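Local coordinates for globin (Bacillus anthracis, PDB 5V3T), which binds heme as a group II truncated hemoglobin, here with cyanide in the ligand pocket, and probably binds or transports oxygen, at residues I18-D23 / D99-H104. Residues are numbered along the deposited sequence; the frame is centred on the assembly and turned at random.
Sequences IEILVD and DDTGVH. With SO4 (sulfate ion), chain F.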
loop_
_atom_site.group_PDB
_atom_site.type_symbol
_atom_site.label_atom_id
_atom_site.label_comp_id
_atom_site.label_asym_id
_atom_site.label_seq_id
_atom_site.Cartn_x
_atom_site.Cartn_y
_atom_site.Cartn_z
ATOM N N ILE A 18 10.047 -20.506 -1.381
ATOM C CA ILE A 18 9.512 -19.137 -1.359
ATOM C C ILE A 18 10.080 -18.284 -2.498
ATOM O O ILE A 18 9.346 -17.505 -3.124
ATOM C CB ILE A 18 9.780 -18.464 0.008
ATOM C CG1 ILE A 18 8.988 -19.195 1.103
ATOM C CG2 ILE A 18 9.436 -16.965 -0.025
ATOM C CD1 ILE A 18 7.491 -19.213 0.864
ATOM N N GLU A 19 11.375 -18.438 -2.779
ATOM C CA GLU A 19 12.014 -17.718 -3.888
ATOM C C GLU A 19 11.244 -17.985 -5.180
ATOM O O GLU A 19 10.811 -17.063 -5.872
ATOM C CB GLU A 19 13.479 -18.139 -4.058
ATOM C CG GLU A 19 14.403 -17.658 -2.956
ATOM C CD GLU A 19 14.698 -16.165 -3.016
ATOM O OE1 GLU A 19 14.848 -15.628 -4.138
ATOM O OE2 GLU A 19 14.779 -15.537 -1.935
ATOM N N ILE A 20 11.052 -19.263 -5.485
ATOM C CA ILE A 20 10.421 -19.661 -6.735
ATOM C C ILE A 20 8.933 -19.332 -6.769
ATOM O O ILE A 20 8.413 -18.910 -7.807
ATOM C CB ILE A 20 10.594 -21.174 -6.976
ATOM C CG1 ILE A 20 12.080 -21.525 -7.036
ATOM C CG2 ILE A 20 9.900 -21.599 -8.255
ATOM C CD1 ILE A 20 12.346 -23.016 -7.068
ATOM N N LEU A 21 8.255 -19.507 -5.637
ATOM C CA LEU A 21 6.823 -19.233 -5.566
ATOM C C LEU A 21 6.557 -17.768 -5.855
ATOM O O LEU A 21 5.708 -17.433 -6.684
ATOM C CB LEU A 21 6.252 -19.640 -4.197
ATOM C CG LEU A 21 4.769 -19.366 -3.912
ATOM C CD1 LEU A 21 3.867 -20.207 -4.803
ATOM C CD2 LEU A 21 4.462 -19.645 -2.449
ATOM N N VAL A 22 7.320 -16.893 -5.206
ATOM C CA VAL A 22 7.080 -15.462 -5.313
ATOM C C VAL A 22 7.493 -14.926 -6.683
ATOM O O VAL A 22 6.773 -14.118 -7.280
ATOM C CB VAL A 22 7.812 -14.707 -4.187
ATOM C CG1 VAL A 22 7.746 -13.186 -4.391
ATOM C CG2 VAL A 22 7.199 -15.093 -2.857
ATOM N N ASP A 23 8.617 -15.408 -7.207
ATOM C CA ASP A 23 9.031 -15.012 -8.551
ATOM C C ASP A 23 7.967 -15.448 -9.561
ATOM O O ASP A 23 7.598 -14.689 -10.463
ATOM C CB ASP A 23 10.397 -15.602 -8.896
ATOM C CG ASP A 23 11.534 -14.880 -8.187
ATOM O OD1 ASP A 23 11.307 -13.766 -7.672
ATOM O OD2 ASP A 23 12.652 -15.428 -8.130
ATOM N N ASP A 99 0.472 -24.114 -7.948
ATOM C CA ASP A 99 0.424 -25.240 -8.862
ATOM C C ASP A 99 1.781 -25.403 -9.551
ATOM O O ASP A 99 2.378 -26.483 -9.530
ATOM C CB ASP A 99 -0.693 -25.056 -9.896
ATOM C CG ASP A 99 -2.078 -25.293 -9.310
ATOM O OD1 ASP A 99 -2.170 -25.760 -8.154
ATOM O OD2 ASP A 99 -3.077 -25.024 -10.010
ATOM N N ASP A 100 2.293 -24.311 -10.103
ATOM C CA ASP A 100 3.536 -24.348 -10.867
ATOM C C ASP A 100 4.722 -24.731 -9.986
ATOM O O ASP A 100 5.684 -25.337 -10.449
ATOM C CB ASP A 100 3.818 -22.982 -11.470
ATOM C CG ASP A 100 2.917 -22.656 -12.655
ATOM O OD1 ASP A 100 2.032 -23.465 -12.999
ATOM O OD2 ASP A 100 3.077 -21.549 -13.196
ATOM N N THR A 101 4.644 -24.388 -8.711
ATOM C CA THR A 101 5.778 -24.630 -7.835
ATOM C C THR A 101 5.637 -25.936 -7.070
ATOM O O THR A 101 6.529 -26.301 -6.301
ATOM C CB THR A 101 5.962 -23.471 -6.840
ATOM O OG1 THR A 101 4.766 -23.305 -6.084
ATOM C CG2 THR A 101 6.237 -22.193 -7.592
ATOM N N GLY A 102 4.521 -26.639 -7.275
ATOM C CA GLY A 102 4.334 -27.961 -6.693
ATOM C C GLY A 102 3.938 -27.969 -5.222
ATOM O O GLY A 102 4.258 -28.894 -4.475
ATOM N N VAL A 103 3.228 -26.936 -4.807
ATOM C CA VAL A 103 2.758 -26.827 -3.422
ATOM C C VAL A 103 1.389 -27.493 -3.260
ATOM O O VAL A 103 0.395 -27.068 -3.868
ATOM C CB VAL A 103 2.695 -25.356 -2.992
ATOM C CG1 VAL A 103 2.187 -25.247 -1.560
ATOM C CG2 VAL A 103 4.072 -24.714 -3.143
ATOM N N HIS A 104 1.339 -28.566 -2.481
ATOM C CA HIS A 104 0.106 -29.332 -2.345
ATOM C C HIS A 104 -0.111 -29.824 -0.917
ATOM O O HIS A 104 0.688 -29.546 -0.029
ATOM C CB HIS A 104 0.114 -30.509 -3.323
ATOM C CG HIS A 104 0.080 -30.089 -4.759
ATOM N ND1 HIS A 104 -1.063 -29.606 -5.359
ATOM C CD2 HIS A 104 1.051 -30.037 -5.702
ATOM C CE1 HIS A 104 -0.801 -29.307 -6.622
ATOM N NE2 HIS A 104 0.474 -29.557 -6.853
HETATM S S SO4 F . -3.693 -31.931 -3.189
HETATM O O1 SO4 F . -4.304 -32.058 -1.874
HETATM O O2 SO4 F . -2.637 -32.924 -3.317
HETATM O O3 SO4 F . -4.681 -32.166 -4.232
HETATM O O4 SO4 F . -3.107 -30.602 -3.296
#
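Thr101, in the last turn of helix 84-101, carries this contact against Ile20 and Leu21 of helix 14-31. Its methyl does most of the touching. Thr101 CG2 lies 3.6 Å from Leu21 CA, so it sits directly on the helix backbone. The same methyl meets Ile20 CG2 at 3.8 Å, the two side chains running past each other in opposite directions. Thr101 OG1 stands between the backbone N and the carbonyl carbon (chi1 58°), which turns it back toward its own helix, where Ala97 O is its main hydrogen-bond partner and Met98 O a second one. Leu21 crosses the threonine at about a right angle and brings CD1 to 3.5 Å from Thr101 OG1, a van der Waals approach. The leucine also packs on Met94, Ala97 and Met98. Gly102 leaves the helix with positive phi in a Schellman motif. Val103 then turns its side chain inward onto Cys17 and Met98. Beyond the contact, His104 ND1 donates to sulfate O4 at 3.1 Å, a bent bond of 136°; Gly105 N also bonds this ion, probably from the crystallisation liquor. The contact joins the B/E and G/H helix pairs of the 2-on-2 globin fold, with Leu21 about 10 Å from the heme.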